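Amino Transferase (Eubacterium rectale, PDB 3ELE) probably transfers amino groups between amino acids and keto acids with pyridoxal-5'-phosphate, as a class I and II aminotransferase. Local coordinates at residues A[124-129]-A[168-173]; A[323-328]-A[391-396]; A[221-226]-A[304-309]. All coordinates share one frame; numbering follows the deposited sequence.

Interaction 1: residues A[124-129]-A[168-173]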
loop_
_atom_site.group_PDB
_atom_site.type_symbol
_atom_site.label_atom_id
_atom_site.label_comp_id
_atom_site.label_asym_id
_atom_site.label_seq_id
_atom_site.Cartn_x
_atom_site.Cartn_y
_atom_site.Cartn_z
ATOM N N TYR A 124 21.395 1.884 -13.615
ATOM C CA TYR A 124 21.882 0.740 -14.363
ATOM C C TYR A 124 21.750 -0.611 -13.661
ATOM O O TYR A 124 22.119 -1.620 -14.251
ATOM C CB TYR A 124 23.293 1.002 -14.857
ATOM C CG TYR A 124 23.393 2.222 -15.744
ATOM C CD1 TYR A 124 22.625 2.312 -16.908
ATOM C CD2 TYR A 124 24.286 3.267 -15.454
ATOM C CE1 TYR A 124 22.706 3.412 -17.756
ATOM C CE2 TYR A 124 24.394 4.392 -16.312
ATOM C CZ TYR A 124 23.586 4.456 -17.465
ATOM O OH TYR A 124 23.667 5.530 -18.321
ATOM N N ASP A 125 21.196 -0.629 -12.443
ATOM C CA ASP A 125 20.918 -1.877 -11.709
ATOM C C ASP A 125 19.995 -2.791 -12.493
ATOM O O ASP A 125 19.009 -2.323 -13.086
ATOM C CB ASP A 125 20.260 -1.587 -10.350
ATOM C CG ASP A 125 21.233 -1.028 -9.342
ATOM O OD1 ASP A 125 22.445 -0.891 -9.649
ATOM O OD2 ASP A 125 20.796 -0.732 -8.232
ATOM N N GLU A 126 20.326 -4.082 -12.503
ATOM C CA GLU A 126 19.534 -5.090 -13.210
ATOM C C GLU A 126 18.989 -6.144 -12.268
ATOM O O GLU A 126 19.682 -6.560 -11.329
ATOM C CB GLU A 126 20.392 -5.758 -14.271
ATOM C CG GLU A 126 20.817 -4.805 -15.408
ATOM C CD GLU A 126 21.872 -5.380 -16.377
ATOM O OE1 GLU A 126 22.340 -6.525 -16.205
ATOM O OE2 GLU A 126 22.259 -4.649 -17.308
ATOM N N PHE A 127 17.724 -6.538 -12.495
ATOM C CA PHE A 127 17.112 -7.672 -11.817
ATOM C C PHE A 127 16.755 -8.688 -12.902
ATOM O O PHE A 127 16.187 -8.324 -13.947
ATOM C CB PHE A 127 15.899 -7.270 -10.973
ATOM C CG PHE A 127 16.266 -6.433 -9.794
ATOM C CD1 PHE A 127 16.621 -7.033 -8.573
ATOM C CD2 PHE A 127 16.304 -5.038 -9.899
ATOM C CE1 PHE A 127 17.004 -6.236 -7.453
ATOM C CE2 PHE A 127 16.668 -4.241 -8.797
ATOM C CZ PHE A 127 17.006 -4.836 -7.565
ATOM N N ILE A 128 17.108 -9.951 -12.650
ATOM C CA ILE A 128 16.940 -11.039 -13.587
ATOM C C ILE A 128 15.679 -11.818 -13.255
ATOM O O ILE A 128 15.449 -12.172 -12.090
ATOM C CB ILE A 128 18.139 -12.018 -13.570
ATOM C CG1 ILE A 128 19.418 -11.348 -14.075
ATOM C CG2 ILE A 128 17.898 -13.244 -14.464
ATOM C CD1 ILE A 128 20.594 -12.277 -14.010
ATOM N N THR A 129 14.881 -12.079 -14.286
ATOM C CA THR A 129 13.659 -12.928 -14.173
ATOM C C THR A 129 13.927 -14.128 -15.098
ATOM O O THR A 129 14.697 -14.007 -16.079
ATOM C CB THR A 129 12.377 -12.159 -14.505
ATOM O OG1 THR A 129 11.222 -12.976 -14.223
ATOM C CG2 THR A 129 12.333 -11.722 -15.962
ATOM N N ARG A 168 23.960 -13.867 -18.434
ATOM C CA ARG A 168 23.256 -12.579 -18.168
ATOM C C ARG A 168 23.575 -11.932 -16.808
ATOM O O ARG A 168 23.059 -10.854 -16.511
ATOM C CB ARG A 168 21.749 -12.769 -18.338
ATOM C CG ARG A 168 21.376 -12.989 -19.785
ATOM C CD ARG A 168 20.028 -13.592 -19.956
ATOM N NE ARG A 168 19.667 -13.679 -21.376
ATOM C CZ ARG A 168 20.152 -14.563 -22.254
ATOM N NH1 ARG A 168 21.055 -15.481 -21.908
ATOM N NH2 ARG A 168 19.723 -14.524 -23.516
ATOM N N ILE A 169 24.396 -12.592 -15.985
ATOM C CA ILE A 169 24.840 -12.056 -14.702
ATOM C C ILE A 169 26.080 -11.206 -14.995
ATOM O O ILE A 169 26.982 -11.666 -15.690
ATOM C CB ILE A 169 25.223 -13.168 -13.691
ATOM C CG1 ILE A 169 23.994 -13.943 -13.213
ATOM C CG2 ILE A 169 25.942 -12.565 -12.465
ATOM C CD1 ILE A 169 24.352 -15.201 -12.436
ATOM N N ASN A 170 26.120 -9.990 -14.443
ATOM C CA ASN A 170 27.253 -9.050 -14.603
ATOM C C ASN A 170 27.391 -8.160 -13.351
ATOM O O ASN A 170 26.698 -8.380 -12.339
ATOM C CB ASN A 170 27.096 -8.239 -15.915
ATOM C CG ASN A 170 25.782 -7.442 -15.991
ATOM O OD1 ASN A 170 25.558 -6.509 -15.234
ATOM N ND2 ASN A 170 24.958 -7.775 -16.953
ATOM N N ALA A 171 28.274 -7.167 -13.420
ATOM C CA ALA A 171 28.483 -6.224 -12.309
ATOM C C ALA A 171 27.221 -5.439 -11.901
ATOM O O ALA A 171 27.129 -5.040 -10.772
ATOM C CB ALA A 171 29.639 -5.260 -12.635
ATOM N N HIS A 172 26.266 -5.232 -12.816
ATOM C CA HIS A 172 25.025 -4.491 -12.529
ATOM C C HIS A 172 23.887 -5.335 -11.922
ATOM O O HIS A 172 22.891 -4.778 -11.475
ATOM C CB HIS A 172 24.520 -3.773 -13.779
ATOM C CG HIS A 172 25.499 -2.784 -14.335
ATOM N ND1 HIS A 172 25.700 -1.541 -13.775
ATOM C CD2 HIS A 172 26.356 -2.867 -15.381
ATOM C CE1 HIS A 172 26.631 -0.897 -14.458
ATOM N NE2 HIS A 172 27.038 -1.675 -15.445
ATOM N N THR A 173 24.065 -6.657 -11.879
ATOM C CA THR A 173 23.066 -7.598 -11.375
ATOM C C THR A 173 22.925 -7.508 -9.846
ATOM O O THR A 173 23.852 -7.886 -9.118
ATOM C CB THR A 173 23.421 -9.068 -11.751
ATOM O OG1 THR A 173 23.688 -9.167 -13.158
ATOM C CG2 THR A 173 22.256 -9.998 -11.394
HETATM O O HOH W 1 24.354 -0.265 -11.605
HETATM O O HOH W 2 21.742 -8.993 -14.996
#
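Arg-168 faces Ile-128 with its carbonyl: the O lies 3.8 Å from the CD1 of Ile-128. The same oxygen accepts from water 2, which also donates to the OE1 of Glu-126 and accepts from the OG1 of Thr-173. Ile-169 meets the CD1 of Ile-128 through its CG1 at 3.9 Å. Asn-170 carries the main side-chain bond. Its ND2 donates to the OE1 of Glu-126 at 3.0 Å, on the syn side of the carboxylate and 18° out of its plane. The amide and carboxylate planes stand nearly perpendicular, 79° apart. Asn-170 OD1 accepts from the N of His-172 in the carbonyl plane, which makes an Asx turn and fixes the rotation of the amide. The N of Asn-170 donates to the OG1 of Thr-173 at 2.9 Å, which braces the type I turn from Asn-170 to Thr-173. His-172 gives its O to the N of Glu-126 at 2.8 Å. The CG of His-172 lies beside its own backbone N (chi1 -60°), which brings the ring past the carbonyl of Tyr-124. Water 1 sits in the ring plane and joins ND1 of His-172 to OD1 of Asp-125. Thr-173 opens the parallel pairing opposite Glu-126, and its CG2 packs on the CD1 of Ile-128 at 3.8 Å. This is the start of two adjacent parallel strands, 126-130 and 173-178, in the large mixed sheet, as in the large domain of fold type I pyridoxal-phosphate enzymes. Strand 147-151 flanks 126-130 on its other edge, and helix 191-208 packs against Ile-169.

Interaction 2: residues A[323-328]-A[391-396]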
loop_
_atom_site.group_PDB
_atom_site.type_symbol
_atom_site.label_atom_id
_atom_site.label_comp_id
_atom_site.label_asym_id
_atom_site.label_seq_id
_atom_site.Cartn_x
_atom_site.Cartn_y
_atom_site.Cartn_z
ATOM N N ILE A 323 -6.817 -35.296 -26.542
ATOM C CA ILE A 323 -7.129 -34.667 -27.854
ATOM C C ILE A 323 -5.899 -34.609 -28.776
ATOM O O ILE A 323 -6.035 -34.806 -29.996
ATOM C CB ILE A 323 -7.744 -33.238 -27.689
ATOM C CG1 ILE A 323 -9.175 -33.343 -27.148
ATOM C CG2 ILE A 323 -7.804 -32.486 -29.021
ATOM C CD1 ILE A 323 -9.751 -31.991 -26.695
ATOM N N GLY A 324 -4.725 -34.385 -28.180
ATOM C CA GLY A 324 -3.451 -34.281 -28.898
ATOM C C GLY A 324 -2.586 -33.076 -28.569
ATOM O O GLY A 324 -1.525 -32.934 -29.158
ATOM N N TYR A 325 -3.031 -32.205 -27.647
ATOM C CA TYR A 325 -2.267 -31.031 -27.230
ATOM C C TYR A 325 -1.082 -31.442 -26.380
ATOM O O TYR A 325 -1.152 -32.443 -25.669
ATOM C CB TYR A 325 -3.130 -30.061 -26.407
ATOM C CG TYR A 325 -4.230 -29.369 -27.170
ATOM C CD1 TYR A 325 -3.982 -28.173 -27.851
ATOM C CD2 TYR A 325 -5.534 -29.883 -27.195
ATOM C CE1 TYR A 325 -4.999 -27.498 -28.541
ATOM C CE2 TYR A 325 -6.553 -29.229 -27.890
ATOM C CZ TYR A 325 -6.279 -28.031 -28.553
ATOM O OH TYR A 325 -7.273 -27.374 -29.241
ATOM N N HIS A 326 0.009 -30.684 -26.476
ATOM C CA HIS A 326 1.176 -30.920 -25.609
ATOM C C HIS A 326 1.109 -29.943 -24.436
ATOM O O HIS A 326 1.353 -28.741 -24.613
ATOM C CB HIS A 326 2.532 -30.792 -26.309
ATOM C CG HIS A 326 3.680 -30.870 -25.345
ATOM N ND1 HIS A 326 4.147 -32.065 -24.845
ATOM C CD2 HIS A 326 4.368 -29.897 -24.698
ATOM C CE1 HIS A 326 5.116 -31.828 -23.980
ATOM N NE2 HIS A 326 5.264 -30.520 -23.862
ATOM N N CYS A 327 0.807 -30.485 -23.254
ATOM C CA CYS A 327 0.741 -29.736 -22.006
ATOM C C CYS A 327 1.927 -30.108 -21.122
ATOM O O CYS A 327 2.311 -31.277 -21.033
ATOM C CB CYS A 327 -0.519 -30.096 -21.219
ATOM S SG CYS A 327 -2.089 -30.074 -22.102
ATOM N N PHE A 328 2.506 -29.110 -20.469
ATOM C CA PHE A 328 3.523 -29.335 -19.433
ATOM C C PHE A 328 2.693 -29.629 -18.172
ATOM O O PHE A 328 1.847 -28.799 -17.796
ATOM C CB PHE A 328 4.417 -28.094 -19.278
ATOM C CG PHE A 328 5.263 -28.091 -18.036
ATOM C CD1 PHE A 328 6.198 -29.103 -17.810
ATOM C CD2 PHE A 328 5.145 -27.059 -17.096
ATOM C CE1 PHE A 328 6.991 -29.096 -16.649
ATOM C CE2 PHE A 328 5.934 -27.044 -15.939
ATOM C CZ PHE A 328 6.857 -28.064 -15.717
ATOM N N LYS A 391 -12.470 -29.153 -31.466
ATOM C CA LYS A 391 -12.738 -28.443 -32.730
ATOM C C LYS A 391 -11.572 -27.517 -33.102
ATOM O O LYS A 391 -11.204 -27.436 -34.277
ATOM C CB LYS A 391 -14.057 -27.669 -32.652
ATOM C CG LYS A 391 -14.511 -27.081 -33.980
ATOM C CD LYS A 391 -15.960 -26.630 -33.916
ATOM C CE LYS A 391 -16.387 -25.941 -35.207
ATOM N NZ LYS A 391 -17.840 -25.554 -35.200
ATOM N N ILE A 392 -11.000 -26.835 -32.105
ATOM C CA ILE A 392 -9.816 -25.976 -32.318
ATOM C C ILE A 392 -8.659 -26.825 -32.899
ATOM O O ILE A 392 -8.068 -26.452 -33.907
ATOM C CB ILE A 392 -9.353 -25.263 -31.020
ATOM C CG1 ILE A 392 -10.386 -24.232 -30.554
ATOM C CG2 ILE A 392 -8.001 -24.562 -31.228
ATOM C CD1 ILE A 392 -10.236 -23.875 -29.076
ATOM N N TYR A 393 -8.392 -27.962 -32.256
ATOM C CA TYR A 393 -7.363 -28.923 -32.677
ATOM C C TYR A 393 -7.546 -29.348 -34.143
ATOM O O TYR A 393 -6.586 -29.333 -34.918
ATOM C CB TYR A 393 -7.393 -30.158 -31.771
ATOM C CG TYR A 393 -6.181 -31.023 -31.939
ATOM C CD1 TYR A 393 -5.004 -30.719 -31.250
ATOM C CD2 TYR A 393 -6.192 -32.133 -32.792
ATOM C CE1 TYR A 393 -3.877 -31.487 -31.389
ATOM C CE2 TYR A 393 -5.052 -32.924 -32.938
ATOM C CZ TYR A 393 -3.902 -32.575 -32.221
ATOM O OH TYR A 393 -2.769 -33.308 -32.326
ATOM N N LYS A 394 -8.785 -29.720 -34.480
ATOM C CA LYS A 394 -9.214 -30.063 -35.853
ATOM C C LYS A 394 -8.923 -28.998 -36.922
ATOM O O LYS A 394 -8.721 -29.364 -38.078
ATOM C CB LYS A 394 -10.718 -30.420 -35.929
ATOM C CG LYS A 394 -11.058 -31.910 -35.973
ATOM C CD LYS A 394 -10.995 -32.631 -34.642
ATOM C CE LYS A 394 -11.460 -34.083 -34.814
ATOM N NZ LYS A 394 -11.530 -34.831 -33.523
ATOM N N LYS A 395 -8.948 -27.711 -36.552
ATOM C CA LYS A 395 -8.617 -26.603 -37.487
ATOM C C LYS A 395 -7.205 -26.749 -38.061
ATOM O O LYS A 395 -6.972 -26.411 -39.216
ATOM C CB LYS A 395 -8.697 -25.214 -36.819
ATOM C CG LYS A 395 -10.072 -24.790 -36.265
ATOM C CD LYS A 395 -9.960 -23.455 -35.490
ATOM C CE LYS A 395 -11.274 -23.049 -34.817
ATOM N NZ LYS A 395 -12.365 -22.744 -35.767
ATOM N N TYR A 396 -6.284 -27.224 -37.215
ATOM C CA TYR A 396 -4.879 -27.441 -37.553
ATOM C C TYR A 396 -4.580 -28.834 -38.070
ATOM O O TYR A 396 -3.739 -28.985 -38.953
ATOM C CB TYR A 396 -4.005 -27.186 -36.322
ATOM C CG TYR A 396 -3.983 -25.743 -35.908
ATOM C CD1 TYR A 396 -3.013 -24.874 -36.418
ATOM C CD2 TYR A 396 -4.937 -25.228 -35.024
ATOM C CE1 TYR A 396 -2.978 -23.547 -36.047
ATOM C CE2 TYR A 396 -4.911 -23.884 -34.643
ATOM C CZ TYR A 396 -3.928 -23.050 -35.158
ATOM O OH TYR A 396 -3.871 -21.724 -34.803
HETATM O O HOH W 3 -0.449 -33.811 -31.343
#
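The carbonyl O of Gly-324 and the OH of Tyr-393 are joined by water 3, at 2.6 Å from each. The water donates to the Gly-324 O and lies in the plane of the Tyr-393 ring, at its edge. Tyr-393 carries most of this contact. Its CG stands opposite the backbone N across the CA-CB bond (chi1 -167°), which sends the ring from the helix across the backbone of 323-325. The CG2 of Ile-323 packs on the CB of Tyr-393 at 3.6 Å. The carbonyl O of Ile-323 sits 3.6 Å above one face of the Tyr-393 ring, offset toward its rim. Gly-324 has positive phi and is the first residue to leave helix 306-323. A CB here would run into the Tyr-393 hydroxyl and the preceding carbonyl. Segment 323-328 leads from that helix into the short, weakly bonded strand 327-328, at the edge of the small antiparallel sheet, probably in the smaller C-terminal domain of the family; helix 379-396 packs alongside. Tyr-325 and Tyr-393 form a T-shaped pair. The edge of Tyr-393 meets the face of Tyr-325, with its CD1 over the ring centre, centroids 5.2 Å apart and planes at 67°. The OH of Tyr-325 bonds to the O of Phe-389 in the helix backbone and touches the CB of Ile-392 at 3.5 Å. Phe-348 of helix 345-353 packs against both Tyr-325 and Ile-392.

Interaction 3: residues A[221-226]-A[304-309]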
loop_
_atom_site.group_PDB
_atom_site.type_symbol
_atom_site.label_atom_id
_atom_site.label_comp_id
_atom_site.label_asym_id
_atom_site.label_seq_id
_atom_site.Cartn_x
_atom_site.Cartn_y
_atom_site.Cartn_z
ATOM N N ARG A 221 3.208 -21.086 -2.773
ATOM C CA ARG A 221 3.933 -22.095 -1.973
ATOM C C ARG A 221 3.097 -23.294 -1.558
ATOM O O ARG A 221 3.539 -24.425 -1.751
ATOM C CB ARG A 221 4.625 -21.455 -0.740
ATOM C CG ARG A 221 5.208 -22.488 0.283
ATOM C CD ARG A 221 6.137 -21.862 1.295
ATOM N NE ARG A 221 7.465 -21.706 0.716
ATOM C CZ ARG A 221 8.366 -22.679 0.610
ATOM N NH1 ARG A 221 8.114 -23.931 0.973
ATOM N NH2 ARG A 221 9.533 -22.409 0.077
ATOM N N GLU A 222 1.892 -23.049 -1.025
ATOM C CA GLU A 222 1.010 -24.140 -0.567
ATOM C C GLU A 222 0.126 -24.730 -1.676
ATOM O O GLU A 222 -0.507 -25.756 -1.444
ATOM C CB GLU A 222 0.151 -23.737 0.634
ATOM C CG GLU A 222 0.943 -23.360 1.895
ATOM C CD GLU A 222 1.589 -21.997 1.831
ATOM O OE1 GLU A 222 1.030 -21.098 1.145
ATOM O OE2 GLU A 222 2.665 -21.830 2.460
ATOM N N ILE A 223 0.068 -24.079 -2.849
ATOM C CA ILE A 223 -0.671 -24.574 -4.015
ATOM C C ILE A 223 0.314 -25.442 -4.799
ATOM O O ILE A 223 0.878 -25.031 -5.805
ATOM C CB ILE A 223 -1.305 -23.434 -4.880
ATOM C CG1 ILE A 223 -2.177 -22.522 -3.981
ATOM C CG2 ILE A 223 -2.104 -24.032 -6.074
ATOM C CD1 ILE A 223 -3.334 -21.819 -4.690
ATOM N N VAL A 224 0.535 -26.639 -4.265
ATOM C CA VAL A 224 1.460 -27.632 -4.838
ATOM C C VAL A 224 0.791 -29.005 -4.678
ATOM O O VAL A 224 0.056 -29.221 -3.709
ATOM C CB VAL A 224 2.891 -27.537 -4.208
ATOM C CG1 VAL A 224 2.861 -27.779 -2.699
ATOM C CG2 VAL A 224 3.871 -28.505 -4.912
ATOM N N TYR A 225 1.060 -29.916 -5.620
ATOM C CA TYR A 225 0.363 -31.210 -5.715
ATOM C C TYR A 225 1.280 -32.418 -5.653
ATOM O O TYR A 225 2.481 -32.296 -5.889
ATOM C CB TYR A 225 -0.405 -31.270 -7.048
ATOM C CG TYR A 225 -1.123 -29.985 -7.404
ATOM C CD1 TYR A 225 -2.188 -29.529 -6.628
ATOM C CD2 TYR A 225 -0.720 -29.204 -8.511
ATOM C CE1 TYR A 225 -2.862 -28.340 -6.936
ATOM C CE2 TYR A 225 -1.396 -28.012 -8.838
ATOM C CZ TYR A 225 -2.472 -27.581 -8.040
ATOM O OH TYR A 225 -3.132 -26.392 -8.314
ATOM N N ASP A 226 0.673 -33.571 -5.362
ATOM C CA ASP A 226 1.314 -34.911 -5.355
ATOM C C ASP A 226 2.518 -35.073 -4.409
ATOM O O ASP A 226 3.445 -35.849 -4.698
ATOM C CB ASP A 226 1.746 -35.319 -6.791
ATOM C CG ASP A 226 0.612 -35.268 -7.809
ATOM O OD1 ASP A 226 -0.561 -35.495 -7.439
ATOM O OD2 ASP A 226 0.932 -35.032 -9.001
ATOM N N GLY A 304 -7.241 -23.089 2.073
ATOM C CA GLY A 304 -8.516 -23.504 1.470
ATOM C C GLY A 304 -8.395 -24.938 0.952
ATOM O O GLY A 304 -7.361 -25.582 1.143
ATOM N N ASP A 305 -9.452 -25.438 0.307
ATOM C CA ASP A 305 -9.467 -26.794 -0.273
ATOM C C ASP A 305 -8.575 -26.850 -1.539
ATOM O O ASP A 305 -9.064 -26.743 -2.678
ATOM C CB ASP A 305 -10.913 -27.240 -0.582
ATOM C CG ASP A 305 -11.021 -28.715 -1.009
ATOM O OD1 ASP A 305 -10.034 -29.487 -0.919
ATOM O OD2 ASP A 305 -12.139 -29.109 -1.411
ATOM N N ILE A 306 -7.270 -27.048 -1.314
ATOM C CA ILE A 306 -6.253 -27.104 -2.392
ATOM C C ILE A 306 -6.524 -28.260 -3.387
ATOM O O ILE A 306 -6.170 -28.153 -4.561
ATOM C CB ILE A 306 -4.773 -27.203 -1.825
ATOM C CG1 ILE A 306 -4.437 -26.052 -0.853
ATOM C CG2 ILE A 306 -3.703 -27.223 -2.972
ATOM C CD1 ILE A 306 -4.587 -24.657 -1.438
ATOM N N ASN A 307 -7.173 -29.337 -2.925
ATOM C CA ASN A 307 -7.515 -30.491 -3.791
ATOM C C ASN A 307 -8.570 -30.163 -4.892
ATOM O O ASN A 307 -8.679 -30.891 -5.890
ATOM C CB ASN A 307 -7.962 -31.689 -2.944
ATOM C CG ASN A 307 -7.890 -32.999 -3.703
ATOM O OD1 ASN A 307 -8.903 -33.485 -4.200
ATOM N ND2 ASN A 307 -6.688 -33.550 -3.837
ATOM N N ALA A 308 -9.344 -29.087 -4.700
ATOM C CA ALA A 308 -10.263 -28.587 -5.734
ATOM C C ALA A 308 -9.465 -28.138 -6.972
ATOM O O ALA A 308 -9.891 -28.370 -8.105
ATOM C CB ALA A 308 -11.107 -27.434 -5.216
ATOM N N TYR A 309 -8.314 -27.497 -6.743
ATOM C CA TYR A 309 -7.439 -27.079 -7.833
ATOM C C TYR A 309 -6.736 -28.260 -8.524
ATOM O O TYR A 309 -6.517 -28.218 -9.754
ATOM C CB TYR A 309 -6.362 -26.093 -7.342
ATOM C CG TYR A 309 -6.827 -24.714 -6.873
ATOM C CD1 TYR A 309 -7.735 -23.957 -7.623
ATOM C CD2 TYR A 309 -6.249 -24.108 -5.742
ATOM C CE1 TYR A 309 -8.114 -22.668 -7.229
ATOM C CE2 TYR A 309 -6.608 -22.793 -5.344
ATOM C CZ TYR A 309 -7.543 -22.083 -6.091
ATOM O OH TYR A 309 -7.912 -20.807 -5.721
#
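The backbones of 221-226 and 304-309 come nearest at Ile-223 and Ile-306, whose CA atoms lie 6.3 Å apart, and Ile-223 is the centre of an inverse gamma turn. The contact is mainly apolar packing. Ile-306 points toward the loop, and its CG2 lies 3.8 Å from the carbonyl O of Glu-222. Its CD1 meets the CG1 of Ile-223 at 4.1 Å. Ile-223 then reaches on to Tyr-309. Its CG1 lies beside the backbone N (chi1 -54°), and the chain carries CD1 to within 3.5 Å of the CE2 of Tyr-309. The CG2 branch lies 4.2 Å from the CD2 of the same ring. Ile-223 therefore touches two residues one helical turn apart, Ile-306 and Tyr-309. An alanine at Ile-223 would lack CG1, CG2 and CD1, and would probably open a gap between the loop and the helix, leaving the CD1 of Ile-306 and the CE2 edge of Tyr-309 without this cover. The helix is 306-323, met here at its first turn. The loop follows strand 213-217 of the large sheet. Segment 221-226 comes directly after Tyr-220, which with Asp-217 and Pro-219 lines the pyridoxal-5'-phosphate pocket. The side chain of Ile-223 itself is about 10 Å from the cofactor. Tyr-225 approaches the helix by the rim of its ring. Its OH lies 3.4 Å from the CB of Tyr-309, which sits near the plane of the Tyr-225 ring, as does the carbonyl O of Ile-306. The CE1 of Tyr-225 also touches the CG2 of Ile-306, at 4.2 Å. The hydroxyls of both tyrosines bond elsewhere: that of Tyr-225 to the O of Ala-333, that of Tyr-309 to the N of Ser-46. Asp-226 forms a salt bridge with Arg-313, further along the helix.

In the fold
Along the chain, interaction 1 closes first, then interaction 3, then interaction 2. None touches another. The centres of interactions 1 and 3 are about 34 Å apart, on opposite sides of the chain's centre. Interaction 1 lies in the large mixed sheet, where strands 126-130 and 173-178 begin to pair. Interaction 3 joins the loop after strand 213-217, the strand that neighbours 173-178, to helix 306-323. That helix ties interactions 3 and 2, whose centres are about 27 Å apart. Its first turn packs in interaction 3, and its last residue, Ile-323, in interaction 2. The helix thus runs from the loop that follows the cofactor-lining residues to the small antiparallel sheet and the C-terminal helix.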